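Side-chain contacts in Endoglucanase(Endo-1,4-beta-glucanase)protein (Pseudomonas stutzeri, PDB 6R2J), which probably hydrolyses internal beta-1,4-glucosidic bonds of cellulose as a glycoside hydrolase family 5 endoglucanase, and binds cellobiose: residues L207-D210 / K216-A219; E62-S67 / F74-L79; P4-D7 / L11-H14; E175-S180 / P186-N191; I229-A234 / L270-D275. All blocks are in the same frame, centred on the assembly; numbering follows the deposited sequence. Where two conformers were deposited one is given.

Interaction 1: residues L207-D210 / K216-A219; sequences LYFD and KYMA. With BGC (beta-D-glucopyranose), chain E.
Asp210 meets Tyr217 twice: its carboxylate lies over one face of the tyrosine ring, with CG 4.3 Å above the ring plane near the centre, and its OD2 accepts the backbone N-H of the same residue, Tyr217 N to Asp210 OD2 being 2.8 Å. The N-H reaches OD2 from above the carboxylate plane, 47° out of it. With CG between the backbone N and the carbonyl carbon (chi1 49°), the carboxylate is placed over the Tyr217 ring and OD2 at its amide. A water that accepts from Met218 N lies 2.6 Å from Asp210 OD2 and can link the two, although it has other acceptors in reach. The ring of Tyr217 then runs back toward the backbone of 207-210, where its OH accepts Phe209 N at 3.1 Å and also makes a weak hydrogen bond with Gly254 O. Phe209 CB sits 3.2 Å from Tyr217 OH, the two side chains lying side by side. Tyr208 crosses Tyr217 at about a right angle, its CD1 4.0 Å from Tyr217 CE2. An edge of the Tyr208 ring faces the sugar: CE2 is 3.4 Å from C6 of the chain E glucose, while its OH bonds to Glu252 OE1. Both segments belong to the loop between strand 201-206 and helix 229-244 of the TIM barrel; Tyr208 O and Asp210 O both receive Arg233 NH1 of that helix, and Phe209 packs on Ile229 and on Ala265 and Leu269 of helix 260-276.

Interaction 2: residues E62-S67 / F74-L79; sequences ERVQHS and FDQIRL
Arg63 and Gln76 meet in a buried packing contact between two consecutive helical pieces of the barrel, the short helix 61-64 that follows strand 54-59 and the first turn of helix 74-89. No hydrogen bond crosses it. Gln76 carries most of the touching: its CB and CG both lie 3.4 Å from Arg63 O, and a bend at chi2 (81°) brings the amide alongside Arg63 CB, which is 3.7 Å from Gln76 CD. Val64, modelled in two conformers, crosses Gln76 at about a right angle, with CG1 3.6 Å from Gln76 CG in the conformer given. The same methyl makes a looser apolar approach to Ile77 CD1, at 4.4 Å; Ile77 itself packs on Leu126, Arg129 and Phe130 of helix 116-130. The polar ends look elsewhere: Gln76 OE1 bonds to Tyr38 OH, and the extended Arg63 chain carries its guanidinium to the carbonyls of Phe23, Ile27 and Pro29. Replacing Gln76 by an alanine would probably open a gap beside Arg63 CB and Val64 CG1 and leave the Tyr38 hydroxyl without its amide partner. Between the two segments, then, the contact is van der Waals packing of Gln76 against the Arg63 carbonyl and CB and the Val64 methyl, while Gln76 OE1 and the guanidinium bond to residues of flanking loops.

Interaction 3: residues P4-D7 / L11-H14; sequences PVND and LALH
Pro4 lays its ring against the methyl of Ala12, CB to CB 3.8 Å, and the Pro4 carbonyl takes the backbone N-H beside that methyl, Ala12 N to Pro4 O being 2.9 Å. On the neighbouring residues Val5 CG1 and Leu11 CD2 meet at 4.0 Å, the two side chains crossing at a slant. Their backbones form a single beta bridge, with the CA atoms of Val5 and Leu11 4.2 Å apart. This small closure belongs to the N-terminal lead-in of the TIM barrel: Ala12, at the centre of an inverse gamma turn, passes the chain through Leu13 to His14, where the first barrel strand, 14-18, begins. Asn6 covers the Leu11-Ala12 peptide. Its CG stands anti to its own carbonyl carbon (chi1 -69°), which swings the amide over to the other segment and puts OD1 3.3 Å from Ala12 CA. ND2 passes 3.1 Å from Leu11 O, but the angle is too poor for a hydrogen bond; it bonds weakly to Leu314 O instead, while Leu11 O is taken by Asn316 ND2. With an alanine here, Leu314 O would probably lose its weak donor and the Leu11-Ala12 peptide its amide cover. Ala12 O, for its part, accepts Trp3 NE1.

Interaction 4: residues E175-S180 / P186-N191; sequences EGERWS and PLVNAN. With BGC (beta-D-glucopyranose), chain E; BGC (beta-D-glucopyranose), chain B.
Arg178 begins against Val188 and ends on cellobiose. It lies in the loop that leaves strand 171-175 at the mouth of the TIM barrel, where residues 178-180 all take left-handed backbone angles. Its CB is 3.6 Å from Val188 CG2, the two side chains crossing at about a right angle; CG and CD pass the same methyl more loosely. With CG anti to the backbone N (chi1 -151°) and a bend at chi2, the chain turns away from Val188 and carries the guanidinium to the sugars. At the tip NH2 donates to O6 of the chain B glucose, 2.6 Å away and nearly straight at 169°, that oxygen lying at the edge of the guanidinium. NH1 is modelled implausibly close to O2 of the chain E glucose, so that approach is doubtful in detail. Next along, Trp179 offers one face of its indole to the chain B glucose, whose C3 stands 3.7 Å above the plane, and the ring also stacks with His146. Behind the sugar site, Glu177 CB rests 3.5 Å from Val188 CG1, while its OE1 accepts Arg178 N at 2.9 Å, a bond between neighbouring residues at the start of the turn. Gly176 leaves room for the Asn189 amide, since a CB there would clash with ND2. A water links Glu177 O to Asn189 ND2, weakly on the amide side. Asn189, just past helix 185-188, turns OD1 back to the loop, where Glu177 N meets a lone pair in the carbonyl plane at 3.1 Å.

Interaction 5: residues I229-A234 / L270-D275; sequences IGVERA and LAYLND
Val231 is the first residue of the 229-234 segment to touch Tyr272, and it does so with both methyls. CG1 stands over the face of the phenol ring in a CH-pi contact, 3.9 Å from the Tyr272 ring centroid and only 13° off the ring normal. CG2 reaches back along the side chain to Tyr272 CB, at 3.7 Å. Arg233 points away from this contact, to a cation-pi contact with Phe213. One turn beyond Val231, Ala234 brings its CB to the edge of the same ring, in its plane, 3.5 Å from Tyr272 CE2. Face and edge are thus covered by residues one turn apart on the same side of the helix. Tyr272 is set for this by its first torsion, with CG anti to the backbone N (chi1 174°), which lays the ring along helix 229-244, where it also touches Arg235 and Ile238. The contact is purely apolar, without a hydrogen bond between the segments. It joins helix 229-244 to helix 260-276, neighbours on the outside of the TIM barrel that flank strand 248-252 in sequence; on its inner side Leu270 and Leu273 of the second helix pack on His14 of strand 14-18 and Ser280 of strand 280-285.

From the N terminus the contacts follow one another in series, none nested or crossed. Interaction 3 closes the short loop ahead of the first barrel strand, interaction 2 the loop joining helices 61-64 and 74-89, interaction 4 the turn after strand 171-175, and interaction 1 the loop after strand 201-206. Interaction 5 spans 35 intervening residues, including strand 248-252, and pairs successive outer helices. It is also the meeting point: Arg233 ties it to interaction 1, and Asn274 bonds to His14 in interaction 3. Interactions 1 and 4 both touch the chain E glucose, whereas interaction 2 lies across the barrel from interaction 5, their centres about 36 Å apart.

Interaction 1: residues L207-D210 / K216-A219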
# COMPACT_ATOMS: atom_id res chain seq x y z
N LEU A 207 6.93 -1.38 -7.12
CA LEU A 207 8.08 -1.88 -7.87
C LEU A 207 7.87 -3.35 -8.20
O LEU A 207 7.72 -4.18 -7.30
CB LEU A 207 9.36 -1.70 -7.03
CG LEU A 207 10.74 -2.10 -7.59
CD1 LEU A 207 11.82 -1.31 -6.80
CD2 LEU A 207 10.95 -3.61 -7.56
N TYR A 208 7.88 -3.66 -9.49
CA TYR A 208 7.79 -5.01 -9.97
C TYR A 208 9.00 -5.31 -10.86
O TYR A 208 9.79 -4.42 -11.21
CB TYR A 208 6.47 -5.24 -10.70
CG TYR A 208 5.27 -5.21 -9.77
CD1 TYR A 208 4.86 -6.35 -9.10
CD2 TYR A 208 4.54 -4.03 -9.59
CE1 TYR A 208 3.74 -6.32 -8.27
CE2 TYR A 208 3.45 -3.97 -8.73
CZ TYR A 208 3.03 -5.13 -8.09
OH TYR A 208 1.93 -5.12 -7.27
N PHE A 209 9.15 -6.57 -11.23
CA PHE A 209 10.39 -7.03 -11.83
C PHE A 209 10.31 -7.30 -13.33
O PHE A 209 11.33 -7.69 -13.92
CB PHE A 209 10.83 -8.32 -11.14
CG PHE A 209 11.15 -8.17 -9.68
CD1 PHE A 209 11.44 -6.91 -9.13
CD2 PHE A 209 11.22 -9.30 -8.87
CE1 PHE A 209 11.76 -6.79 -7.80
CE2 PHE A 209 11.58 -9.19 -7.54
CZ PHE A 209 11.83 -7.93 -7.00
N ASP A 210 9.12 -7.18 -13.96
CA ASP A 210 8.98 -7.48 -15.38
C ASP A 210 9.40 -6.27 -16.22
O ASP A 210 9.55 -5.14 -15.73
CB ASP A 210 7.61 -8.04 -15.77
CG ASP A 210 6.45 -7.24 -15.22
OD1 ASP A 210 6.66 -6.42 -14.32
OD2 ASP A 210 5.30 -7.46 -15.68
N LYS A 216 2.32 -7.47 -14.19
CA LYS A 216 1.47 -8.48 -14.81
C LYS A 216 2.24 -9.76 -15.12
O LYS A 216 1.65 -10.85 -15.20
CB LYS A 216 0.87 -7.97 -16.13
CG LYS A 216 0.08 -6.70 -16.03
CD LYS A 216 -0.32 -6.24 -17.48
CE LYS A 216 -0.19 -4.70 -17.68
NZ LYS A 216 -0.82 -3.86 -16.58
N TYR A 217 3.56 -9.64 -15.31
CA TYR A 217 4.42 -10.79 -15.55
C TYR A 217 3.94 -11.62 -16.74
O TYR A 217 3.79 -12.84 -16.68
CB TYR A 217 4.53 -11.63 -14.28
CG TYR A 217 5.38 -10.98 -13.23
CD1 TYR A 217 6.76 -11.07 -13.27
CD2 TYR A 217 4.80 -10.24 -12.19
CE1 TYR A 217 7.55 -10.49 -12.31
CE2 TYR A 217 5.61 -9.63 -11.21
CZ TYR A 217 6.98 -9.77 -11.27
OH TYR A 217 7.81 -9.20 -10.33
N MET A 218 3.71 -10.93 -17.85
CA MET A 218 3.46 -11.63 -19.10
C MET A 218 4.71 -12.41 -19.52
O MET A 218 5.83 -12.12 -19.11
CB MET A 218 3.07 -10.64 -20.18
CG MET A 218 1.82 -9.87 -19.76
SD MET A 218 1.19 -8.84 -21.04
CE MET A 218 2.04 -7.31 -20.56
N ALA A 219 4.48 -13.45 -20.33
CA ALA A 219 5.56 -14.37 -20.64
C ALA A 219 6.70 -13.66 -21.38
O ALA A 219 7.88 -13.86 -21.06
CB ALA A 219 5.04 -15.55 -21.48
C2 BGC E . 4.41 1.15 -13.11
C3 BGC E . 4.74 1.49 -11.69
C4 BGC E . 3.77 0.66 -10.90
C5 BGC E . 3.38 -0.67 -11.46
C6 BGC E . 2.48 -1.23 -10.40
C1 BGC E . 3.82 -0.18 -13.64
O2 BGC E . 5.54 1.72 -13.90
O3 BGC E . 4.57 2.88 -11.39
O4 BGC E . 4.45 0.72 -9.66
O5 BGC E . 2.65 -0.41 -12.76
O6 BGC E . 1.68 -2.27 -11.02
O HOH W 1 4.30 -7.89 -18.07

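Interaction 2: residues E62-S67 / F74-L79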
# COMPACT_ATOMS: atom_id res chain seq x y z
N GLU A 62 -15.58 4.40 -4.42
CA GLU A 62 -16.93 4.18 -4.93
C GLU A 62 -17.77 3.28 -4.03
O GLU A 62 -19.00 3.34 -4.09
CB GLU A 62 -16.83 3.59 -6.34
CG GLU A 62 -16.30 4.57 -7.39
CD GLU A 62 -14.76 4.56 -7.54
OE1 GLU A 62 -14.08 3.94 -6.71
OE2 GLU A 62 -14.24 5.20 -8.49
N ARG A 63 -17.15 2.46 -3.20
CA ARG A 63 -17.90 1.60 -2.31
C ARG A 63 -18.12 2.24 -0.94
O ARG A 63 -19.04 1.80 -0.24
CB ARG A 63 -17.23 0.21 -2.23
CG ARG A 63 -17.39 -0.59 -3.51
CD ARG A 63 -16.58 -1.88 -3.57
NE ARG A 63 -16.84 -2.57 -4.84
CZ ARG A 63 -15.96 -3.26 -5.57
NH1 ARG A 63 -14.72 -3.41 -5.16
NH2 ARG A 63 -16.33 -3.84 -6.71
N VAL A 64 -17.28 3.20 -0.53
CA VAL A 64 -17.52 3.95 0.71
C VAL A 64 -18.45 5.14 0.46
O VAL A 64 -19.13 5.59 1.39
CB VAL A 64 -16.27 4.44 1.48
CG1 VAL A 64 -15.45 3.24 1.98
CG2 VAL A 64 -15.46 5.42 0.64
N GLN A 65 -18.46 5.67 -0.76
CA GLN A 65 -19.33 6.78 -1.15
C GLN A 65 -19.83 6.51 -2.56
O GLN A 65 -19.12 6.74 -3.55
CB GLN A 65 -18.61 8.12 -1.05
CG GLN A 65 -19.56 9.31 -1.12
CD GLN A 65 -18.86 10.64 -0.91
OE1 GLN A 65 -17.71 10.80 -1.29
NE2 GLN A 65 -19.54 11.58 -0.27
N HIS A 66 -21.08 6.05 -2.68
CA HIS A 66 -21.58 5.69 -4.00
C HIS A 66 -21.69 6.89 -4.94
O HIS A 66 -21.62 6.73 -6.17
CB HIS A 66 -22.97 5.05 -3.88
CG HIS A 66 -22.97 3.68 -3.28
ND1 HIS A 66 -24.11 2.91 -3.15
CD2 HIS A 66 -21.96 2.94 -2.76
CE1 HIS A 66 -23.81 1.76 -2.58
NE2 HIS A 66 -22.51 1.76 -2.31
N SER A 67 -21.88 8.08 -4.40
CA SER A 67 -21.93 9.30 -5.20
C SER A 67 -21.45 10.46 -4.34
O SER A 67 -21.46 10.39 -3.11
CB SER A 67 -23.35 9.56 -5.75
OG SER A 67 -24.28 9.86 -4.71
N PHE A 74 -22.66 2.98 5.36
CA PHE A 74 -22.52 2.44 6.72
C PHE A 74 -21.93 1.04 6.72
O PHE A 74 -21.02 0.74 7.49
CB PHE A 74 -23.92 2.45 7.34
CG PHE A 74 -23.97 2.02 8.77
CD1 PHE A 74 -23.67 2.91 9.80
CD2 PHE A 74 -24.33 0.71 9.10
CE1 PHE A 74 -23.73 2.51 11.12
CE2 PHE A 74 -24.37 0.30 10.42
CZ PHE A 74 -24.09 1.20 11.43
N ASP A 75 -22.43 0.15 5.86
CA ASP A 75 -21.93 -1.22 5.89
C ASP A 75 -20.47 -1.31 5.45
O ASP A 75 -19.74 -2.17 5.91
CB ASP A 75 -22.78 -2.13 4.99
CG ASP A 75 -24.14 -2.46 5.57
OD1 ASP A 75 -24.28 -2.51 6.81
OD2 ASP A 75 -25.09 -2.69 4.77
N GLN A 76 -20.05 -0.48 4.48
CA GLN A 76 -18.66 -0.52 4.03
C GLN A 76 -17.75 -0.02 5.13
O GLN A 76 -16.70 -0.63 5.41
CB GLN A 76 -18.52 0.28 2.73
CG GLN A 76 -17.17 0.10 2.01
CD GLN A 76 -17.04 -1.18 1.16
OE1 GLN A 76 -15.92 -1.55 0.78
NE2 GLN A 76 -18.17 -1.86 0.87
N ILE A 77 -18.16 1.05 5.81
CA ILE A 77 -17.40 1.52 6.97
C ILE A 77 -17.29 0.42 8.03
O ILE A 77 -16.22 0.17 8.59
CB ILE A 77 -18.01 2.82 7.54
CG1 ILE A 77 -18.08 3.94 6.51
CG2 ILE A 77 -17.21 3.31 8.77
CD1 ILE A 77 -16.74 4.45 6.05
N ARG A 78 -18.42 -0.21 8.36
CA ARG A 78 -18.46 -1.34 9.29
C ARG A 78 -17.50 -2.44 8.85
O ARG A 78 -16.78 -3.03 9.66
CB ARG A 78 -19.93 -1.80 9.42
CG ARG A 78 -20.24 -2.98 10.36
CD ARG A 78 -21.65 -3.67 10.08
NE ARG A 78 -21.91 -3.86 8.64
CZ ARG A 78 -21.28 -4.74 7.85
NH1 ARG A 78 -20.35 -5.57 8.36
NH2 ARG A 78 -21.59 -4.81 6.56
N LEU A 79 -17.41 -2.68 7.54
CA LEU A 79 -16.51 -3.73 7.05
C LEU A 79 -15.05 -3.32 7.23
O LEU A 79 -14.20 -4.15 7.57
CB LEU A 79 -16.81 -3.99 5.58
CG LEU A 79 -18.04 -4.84 5.26
CD1 LEU A 79 -18.44 -4.65 3.81
CD2 LEU A 79 -17.70 -6.30 5.59

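Interaction 3: residues P4-D7 / L11-H14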
# COMPACT_ATOMS: atom_id res chain seq x y z
N PRO A 4 4.49 -0.46 13.88
CA PRO A 4 4.50 -1.74 14.62
C PRO A 4 5.92 -2.23 14.80
O PRO A 4 6.80 -1.96 13.98
CB PRO A 4 3.67 -2.69 13.73
CG PRO A 4 3.63 -2.02 12.37
CD PRO A 4 3.76 -0.53 12.59
N VAL A 5 6.15 -2.91 15.92
CA VAL A 5 7.48 -3.39 16.30
C VAL A 5 7.45 -4.91 16.32
O VAL A 5 6.41 -5.53 16.51
CB VAL A 5 7.95 -2.84 17.67
CG1 VAL A 5 8.08 -1.34 17.64
CG2 VAL A 5 7.00 -3.30 18.74
N ASN A 6 8.62 -5.51 16.07
CA ASN A 6 8.79 -6.95 16.19
C ASN A 6 9.05 -7.32 17.65
O ASN A 6 9.57 -6.53 18.43
CB ASN A 6 9.97 -7.42 15.34
CG ASN A 6 9.71 -7.32 13.88
OD1 ASN A 6 8.58 -7.15 13.42
ND2 ASN A 6 10.77 -7.41 13.13
N ASP A 7 8.74 -8.57 17.99
CA ASP A 7 8.90 -9.02 19.38
C ASP A 7 10.36 -9.00 19.84
O ASP A 7 10.68 -8.50 20.93
CB ASP A 7 8.27 -10.42 19.52
CG ASP A 7 6.75 -10.37 19.44
OD1 ASP A 7 6.21 -9.25 19.49
OD2 ASP A 7 6.09 -11.44 19.30
N LEU A 11 11.72 -3.14 13.85
CA LEU A 11 10.39 -2.74 13.40
C LEU A 11 9.77 -3.81 12.51
O LEU A 11 10.47 -4.60 11.89
CB LEU A 11 10.45 -1.42 12.63
CG LEU A 11 11.11 -0.26 13.38
CD1 LEU A 11 11.06 0.99 12.49
CD2 LEU A 11 10.44 -0.01 14.70
N ALA A 12 8.42 -3.84 12.50
CA ALA A 12 7.66 -4.66 11.54
C ALA A 12 7.68 -3.91 10.22
O ALA A 12 6.81 -3.09 9.94
CB ALA A 12 6.23 -4.92 12.00
N LEU A 13 8.72 -4.18 9.40
CA LEU A 13 8.93 -3.45 8.16
C LEU A 13 8.20 -4.10 6.99
O LEU A 13 7.65 -3.39 6.15
CB LEU A 13 10.42 -3.41 7.83
CG LEU A 13 11.37 -2.55 8.66
CD1 LEU A 13 12.80 -2.70 8.05
CD2 LEU A 13 10.97 -1.06 8.69
N HIS A 14 8.19 -5.43 6.93
CA HIS A 14 7.79 -6.15 5.72
C HIS A 14 6.47 -6.87 5.94
O HIS A 14 6.38 -7.81 6.74
CB HIS A 14 8.89 -7.09 5.28
CG HIS A 14 10.16 -6.37 4.98
ND1 HIS A 14 10.21 -5.29 4.13
CD2 HIS A 14 11.41 -6.51 5.48
CE1 HIS A 14 11.44 -4.82 4.09
NE2 HIS A 14 12.19 -5.55 4.88

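Interaction 4: residues E175-S180 / P186-N191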
# COMPACT_ATOMS: atom_id res chain seq x y z
N GLU A 175 1.67 8.54 -2.53
CA GLU A 175 2.17 8.03 -3.79
C GLU A 175 2.35 9.16 -4.81
O GLU A 175 1.84 10.29 -4.66
CB GLU A 175 1.20 6.94 -4.31
CG GLU A 175 1.06 5.81 -3.29
CD GLU A 175 0.27 4.62 -3.78
OE1 GLU A 175 0.46 4.24 -4.95
OE2 GLU A 175 -0.55 4.07 -2.98
N GLY A 176 3.13 8.85 -5.85
CA GLY A 176 3.39 9.76 -6.94
C GLY A 176 2.84 9.25 -8.27
O GLY A 176 2.27 8.18 -8.40
N GLU A 177 3.06 10.08 -9.27
CA GLU A 177 2.60 9.87 -10.63
C GLU A 177 3.35 8.69 -11.28
O GLU A 177 4.20 8.00 -10.67
CB GLU A 177 2.66 11.23 -11.34
CG GLU A 177 2.34 11.37 -12.79
CD GLU A 177 0.94 10.96 -13.21
OE1 GLU A 177 0.92 9.92 -13.85
OE2 GLU A 177 -0.09 11.67 -12.99
N ARG A 178 2.95 8.41 -12.53
CA ARG A 178 3.45 7.26 -13.27
C ARG A 178 3.25 5.96 -12.51
O ARG A 178 4.15 5.12 -12.41
CB ARG A 178 4.92 7.41 -13.67
CG ARG A 178 5.24 6.65 -14.97
CD ARG A 178 6.60 6.00 -14.90
NE ARG A 178 6.69 4.89 -15.86
CZ ARG A 178 6.03 3.74 -15.76
NH1 ARG A 178 5.23 3.52 -14.69
NH2 ARG A 178 6.17 2.81 -16.72
N TRP A 179 2.05 5.78 -11.96
CA TRP A 179 1.67 4.58 -11.22
C TRP A 179 2.49 4.39 -9.95
O TRP A 179 2.69 3.26 -9.49
CB TRP A 179 1.68 3.31 -12.08
CG TRP A 179 0.92 3.42 -13.40
CD1 TRP A 179 1.37 4.01 -14.55
CD2 TRP A 179 -0.40 2.90 -13.71
NE1 TRP A 179 0.42 3.90 -15.55
CE2 TRP A 179 -0.66 3.21 -15.06
CE3 TRP A 179 -1.37 2.21 -12.98
CZ2 TRP A 179 -1.86 2.84 -15.70
CZ3 TRP A 179 -2.56 1.85 -13.62
CH2 TRP A 179 -2.79 2.17 -14.96
N SER A 180 3.01 5.49 -9.41
CA SER A 180 3.91 5.46 -8.25
C SER A 180 5.06 4.47 -8.45
O SER A 180 5.50 3.80 -7.51
CB SER A 180 3.18 5.20 -6.95
OG SER A 180 3.93 5.76 -5.87
N PRO A 186 12.39 9.68 -9.47
CA PRO A 186 13.15 10.94 -9.48
C PRO A 186 12.91 11.75 -10.72
O PRO A 186 13.18 12.95 -10.73
CB PRO A 186 14.62 10.50 -9.43
CG PRO A 186 14.62 9.09 -9.14
CD PRO A 186 13.27 8.49 -9.50
N LEU A 187 12.41 11.12 -11.78
CA LEU A 187 12.11 11.86 -12.99
C LEU A 187 10.68 12.36 -12.99
O LEU A 187 10.43 13.49 -13.40
CB LEU A 187 12.42 11.04 -14.25
CG LEU A 187 13.89 10.60 -14.36
CD1 LEU A 187 14.30 10.20 -15.75
CD2 LEU A 187 14.89 11.67 -13.88
N VAL A 188 9.73 11.56 -12.48
CA VAL A 188 8.30 11.90 -12.54
C VAL A 188 7.91 12.86 -11.42
O VAL A 188 7.06 13.75 -11.59
CB VAL A 188 7.47 10.61 -12.51
CG1 VAL A 188 6.06 10.89 -12.12
CG2 VAL A 188 7.51 9.92 -13.87
N ASN A 189 8.53 12.70 -10.26
CA ASN A 189 8.19 13.42 -9.05
C ASN A 189 9.39 14.21 -8.54
O ASN A 189 9.65 14.27 -7.32
CB ASN A 189 7.68 12.46 -7.96
CG ASN A 189 6.66 11.49 -8.46
OD1 ASN A 189 5.56 11.88 -8.87
ND2 ASN A 189 7.01 10.22 -8.45
N ALA A 190 10.14 14.82 -9.45
CA ALA A 190 11.44 15.36 -9.06
C ALA A 190 11.29 16.40 -7.97
O ALA A 190 12.07 16.43 -7.01
CB ALA A 190 12.17 15.95 -10.26
N ASN A 191 10.25 17.25 -8.10
CA ASN A 191 9.94 18.30 -7.14
C ASN A 191 8.59 18.09 -6.47
O ASN A 191 7.79 19.03 -6.39
CB ASN A 191 9.87 19.64 -7.85
CG ASN A 191 11.11 19.94 -8.64
OD1 ASN A 191 11.22 19.58 -9.83
ND2 ASN A 191 12.07 20.59 -7.99
C2 BGC E . 4.41 1.15 -13.11
C3 BGC E . 4.74 1.49 -11.69
C4 BGC E . 3.77 0.66 -10.90
C5 BGC E . 3.38 -0.67 -11.46
C6 BGC E . 2.48 -1.23 -10.40
C1 BGC E . 3.82 -0.18 -13.64
O2 BGC E . 5.54 1.72 -13.90
O3 BGC E . 4.57 2.88 -11.39
O4 BGC E . 4.45 0.72 -9.66
O5 BGC E . 2.65 -0.41 -12.76
O6 BGC E . 1.68 -2.27 -11.02
C2 BGC B . 0.42 -0.80 -16.17
C3 BGC B . 1.22 -0.19 -15.05
C4 BGC B . 2.62 -0.25 -15.61
C5 BGC B . 2.80 0.52 -16.96
C6 BGC B . 4.19 0.35 -17.61
C1 BGC B . 0.41 0.15 -17.39
O1 BGC B . -0.45 -0.19 -18.43
O2 BGC B . -0.94 -1.03 -15.85
O3 BGC B . 1.28 -0.92 -13.83
O4 BGC B . 3.74 0.26 -14.90
O5 BGC B . 1.78 0.35 -18.01
O6 BGC B . 5.16 0.40 -16.57
O HOH W 2 7.08 7.63 -10.30

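Interaction 5: residues I229-A234 / L270-D275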
# COMPACT_ATOMS: atom_id res chain seq x y z
N ILE A 229 17.56 -6.45 -10.31
CA ILE A 229 16.59 -5.51 -10.87
C ILE A 229 15.73 -4.90 -9.77
O ILE A 229 15.33 -3.74 -9.87
CB ILE A 229 15.79 -6.19 -11.99
CG1 ILE A 229 15.18 -5.16 -12.93
CG2 ILE A 229 14.67 -7.05 -11.46
CD1 ILE A 229 16.15 -4.16 -13.50
N GLY A 230 15.49 -5.63 -8.69
CA GLY A 230 14.74 -5.04 -7.61
C GLY A 230 15.52 -3.94 -6.93
O GLY A 230 14.98 -2.88 -6.63
N VAL A 231 16.80 -4.18 -6.67
CA VAL A 231 17.62 -3.13 -6.05
C VAL A 231 17.80 -1.94 -6.99
O VAL A 231 17.79 -0.77 -6.55
CB VAL A 231 18.97 -3.70 -5.58
CG1 VAL A 231 19.81 -2.53 -5.06
CG2 VAL A 231 18.81 -4.80 -4.55
N GLU A 232 17.98 -2.21 -8.27
CA GLU A 232 18.15 -1.14 -9.24
C GLU A 232 16.90 -0.29 -9.38
O GLU A 232 17.00 0.92 -9.57
CB GLU A 232 18.54 -1.76 -10.58
CG GLU A 232 19.90 -2.43 -10.57
CD GLU A 232 20.09 -3.42 -11.73
OE1 GLU A 232 19.29 -3.38 -12.72
OE2 GLU A 232 21.07 -4.22 -11.66
N ARG A 233 15.71 -0.90 -9.28
CA ARG A 233 14.47 -0.16 -9.35
C ARG A 233 14.11 0.49 -8.02
O ARG A 233 13.39 1.49 -8.01
CB ARG A 233 13.34 -1.06 -9.90
CG ARG A 233 13.58 -1.43 -11.37
CD ARG A 233 12.49 -2.26 -12.00
NE ARG A 233 12.82 -2.55 -13.41
CZ ARG A 233 12.12 -3.35 -14.21
NH1 ARG A 233 11.04 -3.97 -13.76
NH2 ARG A 233 12.48 -3.54 -15.46
N ALA A 234 14.64 0.01 -6.91
CA ALA A 234 14.39 0.69 -5.65
C ALA A 234 15.28 1.92 -5.48
O ALA A 234 14.84 2.95 -4.95
CB ALA A 234 14.60 -0.27 -4.49
N LEU A 270 14.47 -7.23 -0.73
CA LEU A 270 14.19 -7.14 0.70
C LEU A 270 15.46 -6.89 1.51
O LEU A 270 15.42 -6.15 2.51
CB LEU A 270 13.46 -8.40 1.17
CG LEU A 270 12.00 -8.53 0.69
CD1 LEU A 270 11.34 -9.82 1.25
CD2 LEU A 270 11.13 -7.34 1.07
N ALA A 271 16.59 -7.48 1.10
CA ALA A 271 17.85 -7.25 1.81
C ALA A 271 18.24 -5.79 1.74
O ALA A 271 18.61 -5.18 2.75
CB ALA A 271 18.94 -8.13 1.19
N TYR A 272 18.13 -5.20 0.54
CA TYR A 272 18.40 -3.78 0.33
C TYR A 272 17.45 -2.90 1.13
O TYR A 272 17.85 -1.89 1.71
CB TYR A 272 18.26 -3.47 -1.16
CG TYR A 272 18.38 -2.02 -1.52
CD1 TYR A 272 19.54 -1.31 -1.23
CD2 TYR A 272 17.35 -1.36 -2.20
CE1 TYR A 272 19.68 0.02 -1.57
CE2 TYR A 272 17.47 -0.01 -2.55
CZ TYR A 272 18.63 0.67 -2.23
OH TYR A 272 18.78 1.99 -2.59
N LEU A 273 16.17 -3.26 1.15
CA LEU A 273 15.22 -2.50 1.95
C LEU A 273 15.60 -2.50 3.42
O LEU A 273 15.58 -1.46 4.08
CB LEU A 273 13.84 -3.08 1.73
CG LEU A 273 13.38 -2.86 0.30
CD1 LEU A 273 11.90 -3.23 0.24
CD2 LEU A 273 13.59 -1.43 -0.17
N ASN A 274 15.98 -3.66 3.95
CA ASN A 274 16.40 -3.74 5.35
C ASN A 274 17.59 -2.85 5.61
O ASN A 274 17.64 -2.17 6.64
CB ASN A 274 16.75 -5.18 5.73
CG ASN A 274 15.57 -5.94 6.32
OD1 ASN A 274 14.51 -5.38 6.54
ND2 ASN A 274 15.76 -7.22 6.57
N ASP A 275 18.57 -2.84 4.69
CA ASP A 275 19.78 -2.03 4.90
C ASP A 275 19.44 -0.55 5.06
O ASP A 275 20.22 0.22 5.65
CB ASP A 275 20.72 -2.21 3.72
CG ASP A 275 21.22 -3.61 3.58
OD1 ASP A 275 21.24 -4.35 4.61
OD2 ASP A 275 21.62 -3.97 2.44